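Local coordinates for putative polyphosphate kinase 2 family protein (PDB 3RHF) that probably acts as a polyphosphate kinase, transferring phosphoryl groups between inorganic polyphosphate and nucleotides, at residues 20-25 and 242-247; 48-53 and 252-257; 61-66 and 269-274; 149-154 and 218-223. One frame throughout, in Å; residues are numbered along the deposited sequence.

Contact 1: 20-25 and 242-247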
loop_
_atom_site.group_PDB
_atom_site.type_symbol
_atom_site.label_atom_id
_atom_site.label_comp_id
_atom_site.label_asym_id
_atom_site.label_seq_id
_atom_site.Cartn_x
_atom_site.Cartn_y
_atom_site.Cartn_z
ATOM N N LEU A 20 -10.814 7.985 24.094
ATOM C CA LEU A 20 -10.602 6.537 23.847
ATOM C C LEU A 20 -9.396 5.978 24.572
ATOM O O LEU A 20 -9.151 4.777 24.523
ATOM C CB LEU A 20 -10.483 6.217 22.354
ATOM C CG LEU A 20 -11.726 6.452 21.516
ATOM C CD1 LEU A 20 -11.435 6.027 20.058
ATOM C CD2 LEU A 20 -12.970 5.731 22.112
ATOM N N ARG A 21 -8.673 6.857 25.256
ATOM C CA ARG A 21 -7.446 6.499 26.010
ATOM C C ARG A 21 -7.748 5.505 27.126
ATOM O O ARG A 21 -8.798 5.570 27.737
ATOM C CB ARG A 21 -6.860 7.770 26.633
ATOM C CG ARG A 21 -5.373 7.773 26.896
ATOM C CD ARG A 21 -4.852 9.153 27.440
ATOM N NE ARG A 21 -3.603 8.950 28.186
ATOM C CZ ARG A 21 -3.518 8.660 29.496
ATOM N NH1 ARG A 21 -2.314 8.467 30.060
ATOM N NH2 ARG A 21 -4.619 8.568 30.263
ATOM N N VAL A 22 -6.836 4.580 27.374
ATOM C CA VAL A 22 -6.918 3.713 28.540
ATOM C C VAL A 22 -6.093 4.301 29.694
ATOM O O VAL A 22 -4.863 4.237 29.704
ATOM C CB VAL A 22 -6.456 2.305 28.202
ATOM C CG1 VAL A 22 -6.258 1.469 29.471
ATOM C CG2 VAL A 22 -7.421 1.681 27.243
ATOM N N GLY A 23 -6.797 4.890 30.651
ATOM C CA GLY A 23 -6.167 5.602 31.760
ATOM C C GLY A 23 -6.292 4.820 33.041
ATOM O O GLY A 23 -6.795 3.703 33.050
ATOM N N SER A 24 -5.832 5.404 34.141
ATOM C CA SER A 24 -5.858 4.697 35.425
ATOM C C SER A 24 -7.289 4.219 35.763
ATOM O O SER A 24 -7.473 3.116 36.302
ATOM C CB SER A 24 -5.302 5.588 36.532
ATOM O OG SER A 24 -6.023 6.808 36.575
ATOM N N GLY A 25 -8.295 5.032 35.408
ATOM C CA GLY A 25 -9.705 4.660 35.622
ATOM C C GLY A 25 -10.220 3.425 34.863
ATOM O O GLY A 25 -11.198 2.819 35.284
ATOM N N TRP A 242 -2.635 2.899 25.339
ATOM C CA TRP A 242 -3.588 2.108 24.556
ATOM C C TRP A 242 -4.843 2.921 24.238
ATOM O O TRP A 242 -5.198 3.804 24.973
ATOM C CB TRP A 242 -4.009 0.868 25.309
ATOM C CG TRP A 242 -3.169 -0.268 25.032
ATOM C CD1 TRP A 242 -2.215 -0.822 25.858
ATOM C CD2 TRP A 242 -3.209 -1.040 23.882
ATOM N NE1 TRP A 242 -1.652 -1.889 25.255
ATOM C CE2 TRP A 242 -2.230 -2.048 24.024
ATOM C CE3 TRP A 242 -3.962 -0.987 22.727
ATOM C CZ2 TRP A 242 -1.988 -3.002 23.042
ATOM C CZ3 TRP A 242 -3.715 -1.935 21.721
ATOM C CH2 TRP A 242 -2.739 -2.923 21.888
ATOM N N HIS A 243 -5.481 2.644 23.124
ATOM C CA HIS A 243 -6.760 3.218 22.856
ATOM C C HIS A 243 -7.671 2.086 22.467
ATOM O O HIS A 243 -7.291 1.230 21.694
ATOM C CB HIS A 243 -6.697 4.219 21.717
ATOM C CG HIS A 243 -5.703 5.309 21.925
ATOM N ND1 HIS A 243 -4.382 5.173 21.580
ATOM C CD2 HIS A 243 -5.839 6.556 22.438
ATOM C CE1 HIS A 243 -3.744 6.287 21.891
ATOM N NE2 HIS A 243 -4.610 7.147 22.397
ATOM N N VAL A 244 -8.873 2.095 23.006
ATOM C CA VAL A 244 -9.873 1.096 22.697
ATOM C C VAL A 244 -11.016 1.841 22.011
ATOM O O VAL A 244 -11.613 2.743 22.596
ATOM C CB VAL A 244 -10.387 0.408 23.973
ATOM C CG1 VAL A 244 -11.674 -0.382 23.646
ATOM C CG2 VAL A 244 -9.288 -0.487 24.620
ATOM N N VAL A 245 -11.257 1.455 20.756
ATOM C CA VAL A 245 -12.090 2.140 19.817
ATOM C C VAL A 245 -13.307 1.254 19.550
ATOM O O VAL A 245 -13.188 0.174 18.938
ATOM C CB VAL A 245 -11.360 2.325 18.470
ATOM C CG1 VAL A 245 -12.270 2.943 17.504
ATOM C CG2 VAL A 245 -10.061 3.167 18.603
ATOM N N PRO A 246 -14.494 1.686 20.004
ATOM C CA PRO A 246 -15.721 0.962 19.722
ATOM C C PRO A 246 -15.846 0.748 18.216
ATOM O O PRO A 246 -15.717 1.704 17.460
ATOM C CB PRO A 246 -16.768 1.916 20.211
ATOM C CG PRO A 246 -16.178 2.542 21.343
ATOM C CD PRO A 246 -14.719 2.705 21.028
ATOM N N ALA A 247 -16.020 -0.502 17.789
ATOM C CA ALA A 247 -15.884 -0.843 16.373
ATOM C C ALA A 247 -17.089 -1.576 15.785
ATOM O O ALA A 247 -17.039 -1.991 14.630
ATOM C CB ALA A 247 -14.645 -1.663 16.155
#
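Leu20 and Val22 grip the backbone of strand 242-246 on both sides of the pair Arg21 and His243. Val244 N donates to Leu20 O at 3.1 Å, and Val22 N donates to Trp242 O at 3.0 Å. With these two bonds flanking it, Arg21-His243 is a non-hydrogen-bonded pair of a single antiparallel bridge, its CA atoms 4.6 Å apart. His243 CA adds a C-H...O contact to Leu20 O. The side chain of Leu20 spreads along the strand: with CG anti to the carbonyl carbon (chi1 -66°), CD1 meets Val245 CG2 at 3.5 Å and CD2 meets Pro246 CD at 3.7 Å. A branched apolar residue suits this buried place, since its two methyls serve two partners. Trimming it to alanine would probably take away the methyls that Val245 CG2 and Pro246 CD rest on and open a gap beside the strand. Farther along, Val22 CG2 lies 3.9 Å from Val244 CG2 and also touches Trp242 CB, whereas the charged chain of Arg21 leads outward.

Around this first shell, Tyr252 and Ala256 of helix 250-266, with Pro37, pack on Leu20, and Phe232 packs on Val22 and Val244. Polar ends are held elsewhere: His243 ND1 bonds to Lys183 O, and Trp242 NE1 to Thr235. Strand 242-246 is outermost in a parallel sheet ordered 2-3-1-4-5, the order of the nucleoside monophosphate kinase branch of P-loop proteins, and the N-terminal segment covers its outer edge with one antiparallel bridge.

Contact 2: 48-53 and 252-257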
loop_
_atom_site.group_PDB
_atom_site.type_symbol
_atom_site.label_atom_id
_atom_site.label_comp_id
_atom_site.label_asym_id
_atom_site.label_seq_id
_atom_site.Cartn_x
_atom_site.Cartn_y
_atom_site.Cartn_z
ATOM N N ALA A 48 -18.220 11.460 5.145
ATOM C CA ALA A 48 -17.699 12.683 4.587
ATOM C C ALA A 48 -16.442 13.145 5.335
ATOM O O ALA A 48 -15.546 13.690 4.726
ATOM C CB ALA A 48 -18.790 13.781 4.518
ATOM N N LEU A 49 -16.356 12.914 6.638
ATOM C CA LEU A 49 -15.113 13.184 7.358
ATOM C C LEU A 49 -13.994 12.296 6.876
ATOM O O LEU A 49 -12.893 12.747 6.741
ATOM C CB LEU A 49 -15.280 13.015 8.868
ATOM C CG LEU A 49 -14.036 13.246 9.753
ATOM C CD1 LEU A 49 -13.497 14.684 9.687
ATOM C CD2 LEU A 49 -14.363 12.870 11.132
ATOM N N LEU A 50 -14.288 11.035 6.612
ATOM C CA LEU A 50 -13.288 10.109 6.197
ATOM C C LEU A 50 -12.556 10.607 4.954
ATOM O O LEU A 50 -11.359 10.433 4.859
ATOM C CB LEU A 50 -13.897 8.771 5.875
ATOM C CG LEU A 50 -12.872 7.635 5.792
ATOM C CD1 LEU A 50 -11.953 7.573 7.065
ATOM C CD2 LEU A 50 -13.557 6.309 5.565
ATOM N N ALA A 51 -13.272 11.208 4.010
ATOM C CA ALA A 51 -12.664 11.582 2.733
ATOM C C ALA A 51 -11.783 12.804 2.948
ATOM O O ALA A 51 -10.793 13.007 2.255
ATOM C CB ALA A 51 -13.759 11.881 1.661
ATOM N N ALA A 52 -12.149 13.628 3.931
ATOM C CA ALA A 52 -11.372 14.798 4.228
ATOM C C ALA A 52 -10.106 14.360 4.986
ATOM O O ALA A 52 -9.005 14.910 4.792
ATOM C CB ALA A 52 -12.204 15.762 5.032
ATOM N N GLN A 53 -10.293 13.391 5.886
ATOM C CA GLN A 53 -9.197 12.835 6.676
ATOM C C GLN A 53 -8.123 12.295 5.759
ATOM O O GLN A 53 -6.959 12.501 6.031
ATOM C CB GLN A 53 -9.697 11.744 7.605
ATOM C CG GLN A 53 -10.361 12.293 8.836
ATOM C CD GLN A 53 -10.770 11.233 9.785
ATOM O OE1 GLN A 53 -11.060 10.124 9.366
ATOM N NE2 GLN A 53 -10.791 11.554 11.109
ATOM N N TYR A 252 -17.379 4.319 12.142
ATOM C CA TYR A 252 -16.816 5.104 13.272
ATOM C C TYR A 252 -15.358 4.735 13.567
ATOM O O TYR A 252 -14.510 5.613 13.797
ATOM C CB TYR A 252 -17.613 4.969 14.551
ATOM C CG TYR A 252 -16.872 5.604 15.721
ATOM C CD1 TYR A 252 -16.731 6.954 15.808
ATOM C CD2 TYR A 252 -16.261 4.829 16.682
ATOM C CE1 TYR A 252 -16.051 7.537 16.845
ATOM C CE2 TYR A 252 -15.570 5.383 17.707
ATOM C CZ TYR A 252 -15.461 6.746 17.799
ATOM O OH TYR A 252 -14.777 7.325 18.843
ATOM N N ALA A 253 -15.098 3.437 13.606
ATOM C CA ALA A 253 -13.733 2.952 13.818
ATOM C C ALA A 253 -12.797 3.527 12.756
ATOM O O ALA A 253 -11.699 3.936 13.080
ATOM C CB ALA A 253 -13.683 1.441 13.815
ATOM N N ARG A 254 -13.221 3.588 11.504
ATOM C CA ARG A 254 -12.360 4.146 10.507
ATOM C C ARG A 254 -11.963 5.583 10.824
ATOM O O ARG A 254 -10.780 5.919 10.671
ATOM C CB ARG A 254 -13.007 4.131 9.147
ATOM C CG ARG A 254 -13.156 2.772 8.558
ATOM C CD ARG A 254 -13.967 2.820 7.291
ATOM N NE ARG A 254 -14.396 1.463 6.937
ATOM C CZ ARG A 254 -15.643 1.082 6.612
ATOM N NH1 ARG A 254 -16.665 1.932 6.532
ATOM N NH2 ARG A 254 -15.856 -0.182 6.302
ATOM N N ILE A 255 -12.915 6.444 11.190
ATOM C CA ILE A 255 -12.581 7.825 11.464
ATOM C C ILE A 255 -11.892 8.016 12.806
ATOM O O ILE A 255 -11.231 9.014 13.027
ATOM C CB ILE A 255 -13.773 8.765 11.382
ATOM C CG1 ILE A 255 -14.911 8.319 12.337
ATOM C CG2 ILE A 255 -14.225 8.887 9.958
ATOM C CD1 ILE A 255 -16.069 9.334 12.427
ATOM N N ALA A 256 -12.032 7.054 13.705
ATOM C CA ALA A 256 -11.405 7.196 15.030
ATOM C C ALA A 256 -9.925 6.831 14.877
ATOM O O ALA A 256 -9.039 7.526 15.384
ATOM C CB ALA A 256 -12.124 6.338 16.099
ATOM N N VAL A 257 -9.670 5.765 14.126
ATOM C CA VAL A 257 -8.309 5.386 13.847
ATOM C C VAL A 257 -7.657 6.498 13.077
ATOM O O VAL A 257 -6.588 6.998 13.472
ATOM C CB VAL A 257 -8.170 4.026 13.158
ATOM C CG1 VAL A 257 -6.724 3.812 12.781
ATOM C CG2 VAL A 257 -8.556 2.888 14.113
#
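Ile255 carries CG1 between its backbone N and carbonyl carbon (chi1 56°), which turns CG2 toward Leu50 and Gln53 of the facing helix. Gln53 swings CG anti to its own carbonyl carbon and then runs extended, bringing its amide to the backbone of Ile255. There Gln53 NE2 donates to Ile255 O at 3.2 Å; the bond is nearly straight, 165° at the hydrogen, arriving in the carbonyl plane on a lone pair. Gln259 OE1 accepts a second bond from NE2, so two partners fix the rotation of the amide. A glutamine suits this buried spot because its donor can reach across to a main-chain acceptor.

The axes of segments 48-53 and 252-257 come within 9.6 Å and diverge by 32°, running the same general way on helices 43-69 and 250-266. Both pack beside helix 88-98 in a helical layer of the α/β/α sandwich: Leu50 touches His94, and Ala253 touches Ile91. Leu50 CD1 rests 3.9 Å from Ile255 CG2, and Leu49 CD2 meets Ile255 CD1 at 4.1 Å. Leu50 CD2 touches Arg254 CD at 3.9 Å, the chains crossing at a slant, while the guanidinium leads to a citrate ion, probably from the crystallisation liquor, hydrogen-bonded through NH1.

Contact 3: 61-66 and 269-274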
loop_
_atom_site.group_PDB
_atom_site.type_symbol
_atom_site.label_atom_id
_atom_site.label_comp_id
_atom_site.label_asym_id
_atom_site.label_seq_id
_atom_site.Cartn_x
_atom_site.Cartn_y
_atom_site.Cartn_z
ATOM N N GLN A 61 1.639 12.693 6.013
ATOM C CA GLN A 61 2.568 11.611 5.868
ATOM C C GLN A 61 3.665 12.036 4.900
ATOM O O GLN A 61 4.813 11.721 5.081
ATOM C CB GLN A 61 1.837 10.335 5.407
ATOM C CG GLN A 61 2.705 9.171 5.010
ATOM C CD GLN A 61 3.143 9.212 3.550
ATOM O OE1 GLN A 61 2.311 9.259 2.633
ATOM N NE2 GLN A 61 4.473 9.204 3.323
ATOM N N GLU A 62 3.292 12.760 3.869
ATOM C CA GLU A 62 4.237 13.190 2.886
ATOM C C GLU A 62 5.234 14.120 3.516
ATOM O O GLU A 62 6.388 14.047 3.182
ATOM C CB GLU A 62 3.562 13.856 1.714
ATOM C CG GLU A 62 4.571 14.295 0.655
ATOM C CD GLU A 62 3.950 14.723 -0.711
ATOM O OE1 GLU A 62 3.672 13.801 -1.542
ATOM O OE2 GLU A 62 3.811 15.960 -0.969
ATOM N N LYS A 63 4.806 14.944 4.457
ATOM C CA LYS A 63 5.730 15.760 5.224
ATOM C C LYS A 63 6.633 14.968 6.127
ATOM O O LYS A 63 7.828 15.194 6.140
ATOM C CB LYS A 63 5.005 16.773 6.060
ATOM C CG LYS A 63 4.374 17.900 5.263
ATOM C CD LYS A 63 3.772 18.926 6.232
ATOM C CE LYS A 63 2.958 20.011 5.526
ATOM N NZ LYS A 63 2.226 20.869 6.499
ATOM N N LEU A 64 6.082 14.035 6.893
ATOM C CA LEU A 64 6.931 13.097 7.668
ATOM C C LEU A 64 8.052 12.551 6.809
ATOM O O LEU A 64 9.210 12.598 7.158
ATOM C CB LEU A 64 6.104 11.911 8.230
ATOM C CG LEU A 64 6.813 10.972 9.243
ATOM C CD1 LEU A 64 7.098 11.698 10.507
ATOM C CD2 LEU A 64 5.948 9.780 9.574
ATOM N N PHE A 65 7.680 12.021 5.660
ATOM C CA PHE A 65 8.636 11.462 4.705
ATOM C C PHE A 65 9.692 12.464 4.230
ATOM O O PHE A 65 10.853 12.178 4.212
ATOM C CB PHE A 65 7.873 10.940 3.508
ATOM C CG PHE A 65 8.703 10.122 2.584
ATOM C CD1 PHE A 65 8.924 8.801 2.829
ATOM C CD2 PHE A 65 9.298 10.693 1.510
ATOM C CE1 PHE A 65 9.725 8.043 1.974
ATOM C CE2 PHE A 65 10.093 9.939 0.657
ATOM C CZ PHE A 65 10.294 8.615 0.883
ATOM N N ALA A 66 9.256 13.651 3.844
ATOM C CA ALA A 66 10.142 14.677 3.290
ATOM C C ALA A 66 11.128 15.037 4.357
ATOM O O ALA A 66 12.330 15.152 4.087
ATOM C CB ALA A 66 9.362 15.896 2.856
ATOM N N GLN A 269 4.849 18.579 14.688
ATOM C CA GLN A 269 5.305 19.887 14.199
ATOM C C GLN A 269 6.086 19.728 12.888
ATOM O O GLN A 269 7.157 20.286 12.714
ATOM C CB GLN A 269 6.210 20.598 15.204
ATOM C CG GLN A 269 5.906 20.444 16.705
ATOM C CD GLN A 269 5.560 21.776 17.375
ATOM O OE1 GLN A 269 4.395 22.184 17.405
ATOM N NE2 GLN A 269 6.573 22.456 17.905
ATOM N N LEU A 270 5.518 18.948 11.985
ATOM C CA LEU A 270 6.083 18.690 10.671
ATOM C C LEU A 270 5.811 19.909 9.760
ATOM O O LEU A 270 4.773 20.524 9.828
ATOM C CB LEU A 270 5.473 17.394 10.058
ATOM C CG LEU A 270 5.526 16.083 10.882
ATOM C CD1 LEU A 270 4.877 14.868 10.184
ATOM C CD2 LEU A 270 6.980 15.759 11.258
ATOM N N ASP A 271 6.803 20.267 8.964
ATOM C CA ASP A 271 6.624 21.163 7.863
ATOM C C ASP A 271 7.540 20.708 6.766
ATOM O O ASP A 271 8.423 19.908 6.980
ATOM C CB ASP A 271 6.962 22.630 8.213
ATOM C CG ASP A 271 6.172 23.656 7.306
ATOM O OD1 ASP A 271 5.466 23.241 6.330
ATOM O OD2 ASP A 271 6.264 24.878 7.563
ATOM N N TRP A 272 7.327 21.261 5.599
ATOM C CA TRP A 272 8.121 20.966 4.443
ATOM C C TRP A 272 9.523 21.475 4.618
ATOM O O TRP A 272 9.728 22.606 5.061
ATOM C CB TRP A 272 7.529 21.661 3.215
ATOM C CG TRP A 272 6.109 21.287 2.960
ATOM C CD1 TRP A 272 5.027 22.085 3.081
ATOM C CD2 TRP A 272 5.631 20.013 2.525
ATOM N NE1 TRP A 272 3.901 21.392 2.738
ATOM C CE2 TRP A 272 4.250 20.122 2.380
ATOM C CE3 TRP A 272 6.250 18.804 2.220
ATOM C CZ2 TRP A 272 3.464 19.068 1.972
ATOM C CZ3 TRP A 272 5.473 17.748 1.825
ATOM C CH2 TRP A 272 4.093 17.883 1.706
ATOM N N PRO A 273 10.496 20.658 4.227
ATOM C CA PRO A 273 11.899 21.101 4.242
ATOM C C PRO A 273 12.193 22.240 3.276
ATOM O O PRO A 273 11.652 22.279 2.168
ATOM C CB PRO A 273 12.689 19.848 3.829
ATOM C CG PRO A 273 11.745 18.725 4.014
ATOM C CD PRO A 273 10.358 19.266 3.801
ATOM N N LYS A 274 13.014 23.165 3.735
ATOM C CA LYS A 274 13.629 24.189 2.884
ATOM C C LYS A 274 14.558 23.539 1.862
ATOM O O LYS A 274 15.139 22.519 2.110
ATOM C CB LYS A 274 14.481 25.172 3.738
ATOM C CG LYS A 274 13.775 25.932 4.897
ATOM C CD LYS A 274 12.354 26.452 4.512
ATOM C CE LYS A 274 11.978 27.733 5.318
ATOM N NZ LYS A 274 10.492 27.994 5.299
#
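Lys63, on one turn of helix 43-69, faces Trp272 in an irregular chain, their CA atoms 5.8 Å apart. Segment 269-274 starts at Gln269, whose positive phi (59°) takes the chain out of a helix, and then runs extended past the helix flank; no hydrogen bond joins the segments. Lys63 lies extended across the indole: CG sits 3.4 Å from the centroid of the six-membered ring of Trp272, almost on its normal, a CH-pi contact, and CE passes 3.3 Å from Trp272 NE1. A long aliphatic chain with a polar tip suits this partly buried place, since NZ continues toward the Asp271 carboxylate, 4.0 Å from OD1 and beyond a salt bridge. OD1 itself takes a weak bond from Trp272 N.

Here, at the dimer interface, the chain leaves the sandwich for helix 279-287: Trp208 of the second subunit meets Trp272 with its ring nearly parallel, and packs on Glu62, Ala66 and Pro273. The small Ala66 lets the chain come close, its CB 3.6 Å from Pro273 CD and near the Trp272 ring edge, which Glu62 CG also reaches in plane. Leu64 CB takes Leu270 CD1 at 3.8 Å, while Glu67 accepts a bond from Asp271 N.

Contact 4: 149-154 and 218-223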
loop_
_atom_site.group_PDB
_atom_site.type_symbol
_atom_site.label_atom_id
_atom_site.label_comp_id
_atom_site.label_asym_id
_atom_site.label_seq_id
_atom_site.Cartn_x
_atom_site.Cartn_y
_atom_site.Cartn_z
ATOM N N HIS A 149 -1.373 -16.542 23.686
ATOM C CA HIS A 149 -0.556 -17.379 24.564
ATOM C C HIS A 149 -1.143 -17.442 25.968
ATOM O O HIS A 149 -1.087 -18.464 26.626
ATOM C CB HIS A 149 0.875 -16.839 24.626
ATOM C CG HIS A 149 1.684 -17.086 23.385
ATOM N ND1 HIS A 149 2.897 -17.749 23.406
ATOM C CD2 HIS A 149 1.465 -16.745 22.094
ATOM C CE1 HIS A 149 3.390 -17.807 22.181
ATOM N NE2 HIS A 149 2.536 -17.214 21.365
ATOM N N ARG A 150 -1.716 -16.348 26.437
ATOM C CA ARG A 150 -2.328 -16.364 27.748
ATOM C C ARG A 150 -3.540 -17.291 27.768
ATOM O O ARG A 150 -3.558 -18.285 28.488
ATOM C CB ARG A 150 -2.721 -14.960 28.141
ATOM C CG ARG A 150 -3.306 -14.883 29.514
ATOM C CD ARG A 150 -3.391 -13.447 29.915
ATOM N NE ARG A 150 -3.619 -13.264 31.330
ATOM C CZ ARG A 150 -4.799 -13.410 31.934
ATOM N NH1 ARG A 150 -5.914 -13.767 31.256
ATOM N NH2 ARG A 150 -4.873 -13.167 33.232
ATOM N N VAL A 151 -4.531 -16.959 26.946
ATOM C CA VAL A 151 -5.748 -17.730 26.795
ATOM C C VAL A 151 -5.500 -19.230 26.804
ATOM O O VAL A 151 -6.161 -19.958 27.535
ATOM C CB VAL A 151 -6.454 -17.393 25.493
ATOM C CG1 VAL A 151 -7.724 -18.257 25.317
ATOM C CG2 VAL A 151 -6.820 -15.933 25.466
ATOM N N HIS A 152 -4.555 -19.682 25.996
ATOM C CA HIS A 152 -4.311 -21.109 25.809
ATOM C C HIS A 152 -3.219 -21.733 26.706
ATOM O O HIS A 152 -2.754 -22.842 26.451
ATOM C CB HIS A 152 -4.058 -21.377 24.330
ATOM C CG HIS A 152 -5.288 -21.221 23.493
ATOM N ND1 HIS A 152 -5.297 -20.547 22.294
ATOM C CD2 HIS A 152 -6.562 -21.638 23.701
ATOM C CE1 HIS A 152 -6.516 -20.564 21.789
ATOM N NE2 HIS A 152 -7.306 -21.215 22.627
ATOM N N GLY A 153 -2.856 -21.035 27.779
ATOM C CA GLY A 153 -1.862 -21.536 28.736
ATOM C C GLY A 153 -0.489 -21.839 28.159
ATOM O O GLY A 153 0.239 -22.672 28.704
ATOM N N TRP A 154 -0.121 -21.170 27.065
ATOM C CA TRP A 154 1.163 -21.420 26.405
ATOM C C TRP A 154 2.306 -20.632 27.038
ATOM O O TRP A 154 3.428 -20.692 26.555
ATOM C CB TRP A 154 1.093 -21.092 24.914
ATOM C CG TRP A 154 0.132 -21.926 24.099
ATOM C CD1 TRP A 154 -0.425 -23.130 24.443
ATOM C CD2 TRP A 154 -0.320 -21.645 22.768
ATOM N NE1 TRP A 154 -1.217 -23.589 23.430
ATOM C CE2 TRP A 154 -1.177 -22.702 22.388
ATOM C CE3 TRP A 154 -0.101 -20.591 21.870
ATOM C CZ2 TRP A 154 -1.820 -22.742 21.134
ATOM C CZ3 TRP A 154 -0.749 -20.622 20.625
ATOM C CH2 TRP A 154 -1.595 -21.696 20.268
ATOM N N ARG A 218 -14.536 -18.504 19.584
ATOM C CA ARG A 218 -15.660 -17.871 20.301
ATOM C C ARG A 218 -15.831 -18.514 21.675
ATOM O O ARG A 218 -16.199 -17.857 22.645
ATOM C CB ARG A 218 -16.991 -17.994 19.545
ATOM C CG ARG A 218 -17.134 -17.127 18.325
ATOM C CD ARG A 218 -18.489 -17.312 17.616
ATOM N NE ARG A 218 -19.652 -16.975 18.457
ATOM C CZ ARG A 218 -19.993 -15.741 18.839
ATOM N NH1 ARG A 218 -21.067 -15.555 19.594
ATOM N NH2 ARG A 218 -19.282 -14.677 18.469
ATOM N N ALA A 219 -15.570 -19.813 21.742
ATOM C CA ALA A 219 -15.618 -20.539 22.992
ATOM C C ALA A 219 -14.681 -19.871 24.016
ATOM O O ALA A 219 -14.950 -19.901 25.209
ATOM C CB ALA A 219 -15.255 -22.006 22.757
ATOM N N TYR A 220 -13.618 -19.215 23.545
ATOM C CA TYR A 220 -12.686 -18.568 24.439
ATOM C C TYR A 220 -12.859 -17.061 24.552
ATOM O O TYR A 220 -12.006 -16.371 25.116
ATOM C CB TYR A 220 -11.262 -18.928 24.038
ATOM C CG TYR A 220 -10.961 -20.407 24.163
ATOM C CD1 TYR A 220 -10.495 -20.952 25.352
ATOM C CD2 TYR A 220 -11.151 -21.260 23.087
ATOM C CE1 TYR A 220 -10.223 -22.337 25.455
ATOM C CE2 TYR A 220 -10.891 -22.629 23.176
ATOM C CZ TYR A 220 -10.432 -23.159 24.355
ATOM O OH TYR A 220 -10.189 -24.502 24.418
ATOM N N TRP A 221 -13.999 -16.555 24.121
ATOM C CA TRP A 221 -14.188 -15.114 24.033
ATOM C C TRP A 221 -13.908 -14.315 25.317
ATOM O O TRP A 221 -13.316 -13.234 25.257
ATOM C CB TRP A 221 -15.589 -14.762 23.500
ATOM C CG TRP A 221 -15.786 -13.273 23.304
ATOM C CD1 TRP A 221 -16.085 -12.368 24.260
ATOM C CD2 TRP A 221 -15.664 -12.536 22.087
ATOM N NE1 TRP A 221 -16.193 -11.114 23.723
ATOM C CE2 TRP A 221 -15.928 -11.189 22.390
ATOM C CE3 TRP A 221 -15.364 -12.888 20.770
ATOM C CZ2 TRP A 221 -15.922 -10.190 21.439
ATOM C CZ3 TRP A 221 -15.337 -11.902 19.816
ATOM C CH2 TRP A 221 -15.607 -10.554 20.156
ATOM N N ASP A 222 -14.358 -14.795 26.468
ATOM C CA ASP A 222 -14.227 -13.976 27.668
ATOM C C ASP A 222 -12.795 -14.030 28.175
ATOM O O ASP A 222 -12.365 -13.082 28.809
ATOM C CB ASP A 222 -15.227 -14.390 28.764
ATOM C CG ASP A 222 -16.697 -14.119 28.366
ATOM O OD1 ASP A 222 -17.049 -12.964 27.970
ATOM O OD2 ASP A 222 -17.498 -15.078 28.467
ATOM N N ASP A 223 -12.082 -15.130 27.908
ATOM C CA ASP A 223 -10.662 -15.268 28.267
ATOM C C ASP A 223 -9.846 -14.193 27.481
ATOM O O ASP A 223 -9.043 -13.428 28.064
ATOM C CB ASP A 223 -10.124 -16.686 27.953
ATOM C CG ASP A 223 -10.775 -17.826 28.817
ATOM O OD1 ASP A 223 -10.848 -17.679 30.060
ATOM O OD2 ASP A 223 -11.183 -18.892 28.248
#
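A Schellman motif that closes helix 148-151 brings His152 and Val151 against Tyr220, the N-cap residue of helix 221-235. Trp154 N bonds to His149 O, Gly153 N bonds to Arg150 O, and Gly153 takes the positive phi (59°) that the motif needs at its C' position. Between the segments, His152 and Tyr220 form a T-shaped (edge-to-face) pair: the imidazole points its edge at the phenol face, with ring centroids 4.8 Å apart and planes at 79°. His152 NE2 hangs over the centre of the Tyr220 ring, 3.9 Å from CD2. Val151 CG1 fits beside this pair, 3.8 Å from Tyr220 CB and 3.9 Å from Asp223 CB, and also lies against one face of the His152 ring. It gets there by standing anti to the backbone N (chi1 178°), while CG2 faces the Asp223 backbone. The phenol ring gives a flat apolar face for the polar imidazole edge, and both suit a partly exposed site. Replacing Tyr220 by alanine would probably leave the imidazole edge of His152 without its facing ring and Val151 CG1 with less to pack on.

Tyr220 is the third residue of a type I turn, Arg218 to Trp221, that leads from helix 212-218 into helix 221-235; Arg218 NH1 bonds to Ser289 O of the second subunit. On helix 221-235, Tyr224 touches Val151 and His152, and Asp226 forms a salt bridge with Arg150, which also packs on Leu160 and Tyr164 of helix 157-176. Trp221 turns from the contact toward helix 190-202.

Along the chain the first segments of contacts 1, 2 and 3 come in the same order as their second segments, so these three cross one another and tie the N-terminal part to the C-terminal part. Contact 4 is nested inside all three loops. Contacts 1 and 2 lie about 18 Å apart between centres and touch, Val245 meeting Ala256, since strand 242-246 runs on into helix 250-266. Contacts 2 and 3 share helix 43-69, their centres about 22 Å apart. Contact 4 lies about 43 Å from contact 3 between centres, on the opposite side of the chain's centre. Contact 3 lies at the dimer interface, and beside contact 4 Arg218 also bonds the second subunit.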